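Concanavalin A-like lectin protein kinase family protein (Theobroma cacao, PDB 6CTH) probably phosphorylates proteins as the kinase domain of a plant lectin receptor-like kinase, and is captured here with magnesium and an oxindole inhibitor. Local coordinates at residues 138-143 with 160-165; 183-188 with 199-204. All coordinates share one frame; numbering follows the deposited sequence.

Contact 1 of 2, residues 138-143 with 160-165. With MG (magnesium ion), chain C.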
loop_
_atom_site.group_PDB
_atom_site.type_symbol
_atom_site.label_atom_id
_atom_site.label_comp_id
_atom_site.label_asym_id
_atom_site.label_seq_id
_atom_site.Cartn_x
_atom_site.Cartn_y
_atom_site.Cartn_z
ATOM N N LEU A 138 8.318 7.979 6.953
ATOM C CA LEU A 138 8.285 6.518 6.930
ATOM C C LEU A 138 6.834 6.175 7.048
ATOM O O LEU A 138 6.165 6.662 7.949
ATOM C CB LEU A 138 9.052 5.939 8.114
ATOM C CG LEU A 138 10.518 6.305 8.164
ATOM C CD1 LEU A 138 11.165 5.639 9.367
ATOM C CD2 LEU A 138 11.215 5.872 6.906
ATOM N N HIS A 139 6.327 5.421 6.089
ATOM C CA HIS A 139 4.896 5.128 5.993
ATOM C C HIS A 139 4.421 4.117 7.051
ATOM O O HIS A 139 3.383 4.335 7.739
ATOM C CB HIS A 139 4.605 4.609 4.582
ATOM C CG HIS A 139 3.158 4.385 4.310
ATOM N ND1 HIS A 139 2.447 3.293 4.829
ATOM C CD2 HIS A 139 2.260 5.140 3.632
ATOM C CE1 HIS A 139 1.184 3.385 4.431
ATOM N NE2 HIS A 139 1.040 4.509 3.725
ATOM N N ARG A 140 5.124 2.997 7.115
ATOM C CA ARG A 140 4.899 1.970 8.122
ATOM C C ARG A 140 3.707 1.050 7.909
ATOM O O ARG A 140 3.484 0.146 8.703
ATOM C CB ARG A 140 4.895 2.585 9.518
ATOM C CG ARG A 140 6.241 3.173 9.894
ATOM C CD ARG A 140 6.228 3.790 11.273
ATOM N NE ARG A 140 6.133 2.780 12.315
ATOM C CZ ARG A 140 5.321 2.861 13.362
ATOM N NH1 ARG A 140 4.527 3.908 13.509
ATOM N NH2 ARG A 140 5.304 1.894 14.262
ATOM N N ASP A 141 2.961 1.255 6.834
ATOM C CA ASP A 141 1.850 0.346 6.539
ATOM C C ASP A 141 1.572 0.181 5.068
ATOM O O ASP A 141 0.417 0.210 4.606
ATOM C CB ASP A 141 0.620 0.757 7.307
ATOM C CG ASP A 141 -0.383 -0.396 7.507
ATOM O OD1 ASP A 141 -0.016 -1.573 7.340
ATOM O OD2 ASP A 141 -1.520 -0.070 7.895
ATOM N N ILE A 142 2.631 0.009 4.315
ATOM C CA ILE A 142 2.492 -0.241 2.921
ATOM C C ILE A 142 1.863 -1.626 2.701
ATOM O O ILE A 142 2.443 -2.607 3.147
ATOM C CB ILE A 142 3.838 -0.097 2.231
ATOM C CG1 ILE A 142 4.308 1.373 2.313
ATOM C CG2 ILE A 142 3.768 -0.580 0.808
ATOM C CD1 ILE A 142 5.808 1.521 2.065
ATOM N N LYS A 143 0.741 -1.687 1.986
ATOM C CA LYS A 143 0.097 -2.921 1.607
ATOM C C LYS A 143 -0.955 -2.598 0.528
ATOM O O LYS A 143 -1.288 -1.423 0.340
ATOM C CB LYS A 143 -0.582 -3.562 2.837
ATOM C CG LYS A 143 -1.510 -2.661 3.566
ATOM C CD LYS A 143 -2.103 -3.325 4.844
ATOM C CE LYS A 143 -2.981 -2.457 5.669
ATOM N NZ LYS A 143 -3.551 -3.163 6.870
ATOM N N PHE A 160 -1.897 7.186 6.302
ATOM C CA PHE A 160 -0.762 7.711 7.055
ATOM C C PHE A 160 -0.951 7.644 8.569
ATOM O O PHE A 160 -0.268 8.332 9.316
ATOM C CB PHE A 160 -0.447 9.129 6.563
ATOM C CG PHE A 160 -0.162 9.123 5.095
ATOM C CD1 PHE A 160 1.061 8.812 4.633
ATOM C CD2 PHE A 160 -1.195 9.428 4.194
ATOM C CE1 PHE A 160 1.335 8.738 3.265
ATOM C CE2 PHE A 160 -0.925 9.397 2.819
ATOM C CZ PHE A 160 0.301 8.985 2.376
ATOM N N GLY A 161 -1.797 6.741 9.042
ATOM C CA GLY A 161 -2.075 6.694 10.480
ATOM C C GLY A 161 -0.932 6.218 11.351
ATOM O O GLY A 161 -0.861 6.616 12.506
ATOM N N LEU A 162 -0.033 5.414 10.781
ATOM C CA LEU A 162 1.204 4.967 11.421
ATOM C C LEU A 162 2.454 5.713 10.917
ATOM O O LEU A 162 3.578 5.430 11.365
ATOM C CB LEU A 162 1.390 3.459 11.219
ATOM C CG LEU A 162 0.434 2.554 11.970
ATOM C CD1 LEU A 162 0.749 1.116 11.645
ATOM C CD2 LEU A 162 0.568 2.841 13.455
ATOM N N ALA A 163 2.281 6.649 9.974
ATOM C CA ALA A 163 3.421 7.297 9.342
ATOM C C ALA A 163 4.120 8.247 10.301
ATOM O O ALA A 163 3.474 8.839 11.178
ATOM C CB ALA A 163 2.960 8.053 8.095
ATOM N N ARG A 164 5.426 8.388 10.141
ATOM C CA ARG A 164 6.181 9.266 11.006
ATOM C C ARG A 164 7.212 10.107 10.277
ATOM O O ARG A 164 7.812 9.663 9.310
ATOM C CB ARG A 164 6.905 8.442 12.074
ATOM C CG ARG A 164 5.994 7.619 12.961
ATOM C CD ARG A 164 5.227 8.502 13.925
ATOM N NE ARG A 164 4.403 7.719 14.834
ATOM C CZ ARG A 164 3.147 7.372 14.591
ATOM N NH1 ARG A 164 2.560 7.737 13.466
ATOM N NH2 ARG A 164 2.476 6.658 15.478
ATOM N N LEU A 165 7.393 11.334 10.745
ATOM C CA LEU A 165 8.452 12.198 10.229
ATOM C C LEU A 165 9.774 11.904 10.887
ATOM O O LEU A 165 9.816 11.669 12.086
ATOM C CB LEU A 165 8.105 13.663 10.530
ATOM C CG LEU A 165 6.983 14.235 9.701
ATOM C CD1 LEU A 165 6.595 15.598 10.256
ATOM C CD2 LEU A 165 7.379 14.402 8.240
HETATM MG MG MG C . -2.819 1.267 8.608
HETATM O O HOH W 1 0.546 4.428 7.990
HETATM O O HOH W 2 -4.347 0.192 7.835
HETATM O O HOH W 3 -2.763 0.180 10.385
HETATM O O HOH W 4 -4.096 2.696 9.699
HETATM O O HOH W 5 -1.321 2.599 9.256
#
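The catalytic loop of a protein kinase meets the start of its activation segment where H139 approaches F160 and R140 clasps L162 O. The edge of the imidazole is offset toward the face of the phenyl ring, with planes at 64° and CD2 of H139 3.7 Å from CE1 of F160. The ring of H139 is fixed at both nitrogens: in its own plane ND1 accepts D141 N, at 2.9 Å, while NE2 bonds G158 O. These are the histidine of the HRD motif (139-141) and the phenylalanine of the DFG motif (159-161), a meeting consistent with the regulatory spine of protein kinases; F160 also rests on I66 of helix 54-66. A bend at chi3 (70°) folds R140 back, and NH1 reaches a lone pair of L162 O at 2.8 Å, the oxygen standing somewhat out of R140's guanidinium plane; NH2 serves L176 O. The same NH1 lies 3.8 Å above the guanidinium plane of R164, whose own NH1 is held by A163 O. Bonds L138 N to R164 O and R164 N to L138 O, each 2.9 Å, make a hydrogen-bonded antiparallel pair. D141 OD2 binds magnesium at 2.0 Å, alongside D159 and four waters, while D141 OD1 bonds T180.

Contact 2 of 2, residues 183-188 with 199-204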
loop_
_atom_site.group_PDB
_atom_site.type_symbol
_atom_site.label_atom_id
_atom_site.label_comp_id
_atom_site.label_asym_id
_atom_site.label_seq_id
_atom_site.Cartn_x
_atom_site.Cartn_y
_atom_site.Cartn_z
ATOM N N TYR A 183 3.528 -7.930 6.158
ATOM C CA TYR A 183 4.260 -6.816 5.515
ATOM C C TYR A 183 5.350 -6.228 6.366
ATOM O O TYR A 183 5.967 -5.189 5.946
ATOM C CB TYR A 183 3.280 -5.676 5.150
ATOM C CG TYR A 183 2.207 -6.250 4.345
ATOM C CD1 TYR A 183 2.318 -6.368 2.977
ATOM C CD2 TYR A 183 1.093 -6.825 4.980
ATOM C CE1 TYR A 183 1.332 -7.004 2.244
ATOM C CE2 TYR A 183 0.127 -7.464 4.244
ATOM C CZ TYR A 183 0.239 -7.543 2.889
ATOM O OH TYR A 183 -0.742 -8.218 2.230
ATOM N N MET A 184 5.625 -6.832 7.517
ATOM C CA MET A 184 6.566 -6.279 8.457
ATOM C C MET A 184 7.902 -6.970 8.385
ATOM O O MET A 184 7.989 -8.223 8.466
ATOM C CB MET A 184 5.991 -6.317 9.861
ATOM C CG MET A 184 4.862 -5.327 10.096
ATOM S SD MET A 184 4.024 -5.610 11.671
ATOM C CE MET A 184 5.113 -4.834 12.835
ATOM N N ALA A 185 8.964 -6.189 8.183
ATOM C CA ALA A 185 10.311 -6.726 8.129
ATOM C C ALA A 185 10.712 -7.407 9.433
ATOM O O ALA A 185 10.265 -6.992 10.506
ATOM C CB ALA A 185 11.317 -5.589 7.825
ATOM N N PRO A 186 11.577 -8.435 9.356
ATOM C CA PRO A 186 11.888 -9.146 10.611
ATOM C C PRO A 186 12.474 -8.315 11.748
ATOM O O PRO A 186 12.104 -8.559 12.916
ATOM C CB PRO A 186 12.864 -10.274 10.185
ATOM C CG PRO A 186 13.273 -9.943 8.830
ATOM C CD PRO A 186 12.250 -9.029 8.196
ATOM N N GLU A 187 13.345 -7.356 11.408
ATOM C CA GLU A 187 13.909 -6.465 12.391
ATOM C C GLU A 187 12.845 -5.589 13.107
ATOM O O GLU A 187 13.102 -5.135 14.207
ATOM C CB GLU A 187 15.080 -5.632 11.832
ATOM C CG GLU A 187 14.669 -4.473 10.918
ATOM C CD GLU A 187 14.405 -4.859 9.478
ATOM O OE1 GLU A 187 14.511 -6.092 9.110
ATOM O OE2 GLU A 187 14.106 -3.900 8.692
ATOM N N CYS A 188 11.668 -5.372 12.510
ATOM C CA CYS A 188 10.569 -4.704 13.240
ATOM C C CYS A 188 10.254 -5.447 14.495
ATOM O O CYS A 188 10.089 -4.825 15.551
ATOM C CB CYS A 188 9.256 -4.660 12.457
ATOM S SG CYS A 188 9.302 -3.585 11.007
ATOM N N ASP A 199 10.239 0.022 5.167
ATOM C CA ASP A 199 9.257 0.409 4.169
ATOM C C ASP A 199 9.541 -0.327 2.850
ATOM O O ASP A 199 8.624 -0.779 2.182
ATOM C CB ASP A 199 9.296 1.918 3.925
ATOM C CG ASP A 199 8.311 2.685 4.786
ATOM O OD1 ASP A 199 7.553 2.059 5.550
ATOM O OD2 ASP A 199 8.297 3.926 4.691
ATOM N N VAL A 200 10.819 -0.429 2.471
ATOM C CA VAL A 200 11.206 -1.118 1.231
ATOM C C VAL A 200 10.816 -2.624 1.336
ATOM O O VAL A 200 10.374 -3.181 0.382
ATOM C CB VAL A 200 12.701 -0.860 0.875
ATOM C CG1 VAL A 200 13.233 -1.876 -0.117
ATOM C CG2 VAL A 200 12.829 0.550 0.327
ATOM N N TYR A 201 10.955 -3.220 2.501
ATOM C CA TYR A 201 10.529 -4.634 2.730
ATOM C C TYR A 201 9.050 -4.770 2.371
ATOM O O TYR A 201 8.681 -5.620 1.541
ATOM C CB TYR A 201 10.846 -5.035 4.136
ATOM C CG TYR A 201 10.367 -6.470 4.407
ATOM C CD1 TYR A 201 9.042 -6.744 4.705
ATOM C CD2 TYR A 201 11.258 -7.516 4.285
ATOM C CE1 TYR A 201 8.628 -8.053 4.893
ATOM C CE2 TYR A 201 10.845 -8.832 4.451
ATOM C CZ TYR A 201 9.555 -9.059 4.782
ATOM O OH TYR A 201 9.135 -10.391 4.965
ATOM N N SER A 202 8.202 -3.880 2.907
ATOM C CA SER A 202 6.770 -3.939 2.616
ATOM C C SER A 202 6.512 -3.761 1.134
ATOM O O SER A 202 5.691 -4.440 0.569
ATOM C CB SER A 202 6.007 -2.847 3.363
ATOM O OG SER A 202 6.308 -2.849 4.755
ATOM N N PHE A 203 7.222 -2.818 0.494
ATOM C CA PHE A 203 7.107 -2.643 -0.956
ATOM C C PHE A 203 7.419 -3.950 -1.732
ATOM O O PHE A 203 6.730 -4.286 -2.715
ATOM C CB PHE A 203 8.073 -1.493 -1.424
ATOM C CG PHE A 203 8.193 -1.355 -2.923
ATOM C CD1 PHE A 203 7.328 -0.559 -3.629
ATOM C CD2 PHE A 203 9.166 -2.056 -3.615
ATOM C CE1 PHE A 203 7.412 -0.462 -5.021
ATOM C CE2 PHE A 203 9.248 -1.975 -4.999
ATOM C CZ PHE A 203 8.376 -1.165 -5.702
ATOM N N GLY A 204 8.467 -4.640 -1.300
ATOM C CA GLY A 204 8.900 -5.953 -1.882
ATOM C C GLY A 204 7.755 -6.950 -1.834
ATOM O O GLY A 204 7.430 -7.559 -2.857
HETATM O O HOH W 6 8.965 -10.622 7.795
#
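Y201 lays one face of its ring over the backbone of A185, whose CA stands 3.7 Å from the ring centroid and only 14° off the normal, a clear CH-pi contact. The ring gets there because CG is anti to the backbone N (chi1 178°), which throws the side chain off helix 196-212 toward the passing chain. A185 CB adds an apolar touch on the root of the ring, 3.7 Å from Y201 CG, and P186 CD borders it more loosely near CE2. At the ring's edge, in its plane, lies Y183 O, so the tyrosine is flanked by successive residues of 183-186 rather than by a single partner. Its far end is tied as well: one water bridges Y201 OH and M184 O, donating to the carbonyl at 2.7 Å.

The next residue on the helix, S202, supplies the direct polar link. Its OG donates to Y183 O over 2.6 Å, arriving in the carbonyl plane; S198 O, one turn back, is at most a weak second acceptor. The phenol of Y183 instead runs on along the helix, packing on V205 and bonding E209 through its OH.

Just beyond, C188 N bonds A185 O at 2.9 Å, turning the chain into helix 186-191, while E187 forms a salt bridge with R277. The A185-P186-E187 sequence is the APE motif, and this seating of the end of the activation segment, with its P+1 loop, on helix 196-212, the F helix of protein kinases, is characteristic of the kinase C-lobe.

Contact 1 and contact 2 lie in series along the chain, their centres 12 Å apart, and their segments 160-165 and 183-188 lie at the beginning and the end of the activation segment. Strand 164-166 belongs to the first and helix 186-191 to the second. Helix 196-212 joins them: D199, in segment 199-204, takes the backbone of the catalytic loop with both carboxylate oxygens, OD2 to H139 N at 2.8 Å and OD1 to R140 N at 3.0 Å. S202 CB also packs against I142 O. One helix, 196-212, thus meets both the HRD loop and the APE end, the way kinases commonly use helix F as a scaffold for the active site.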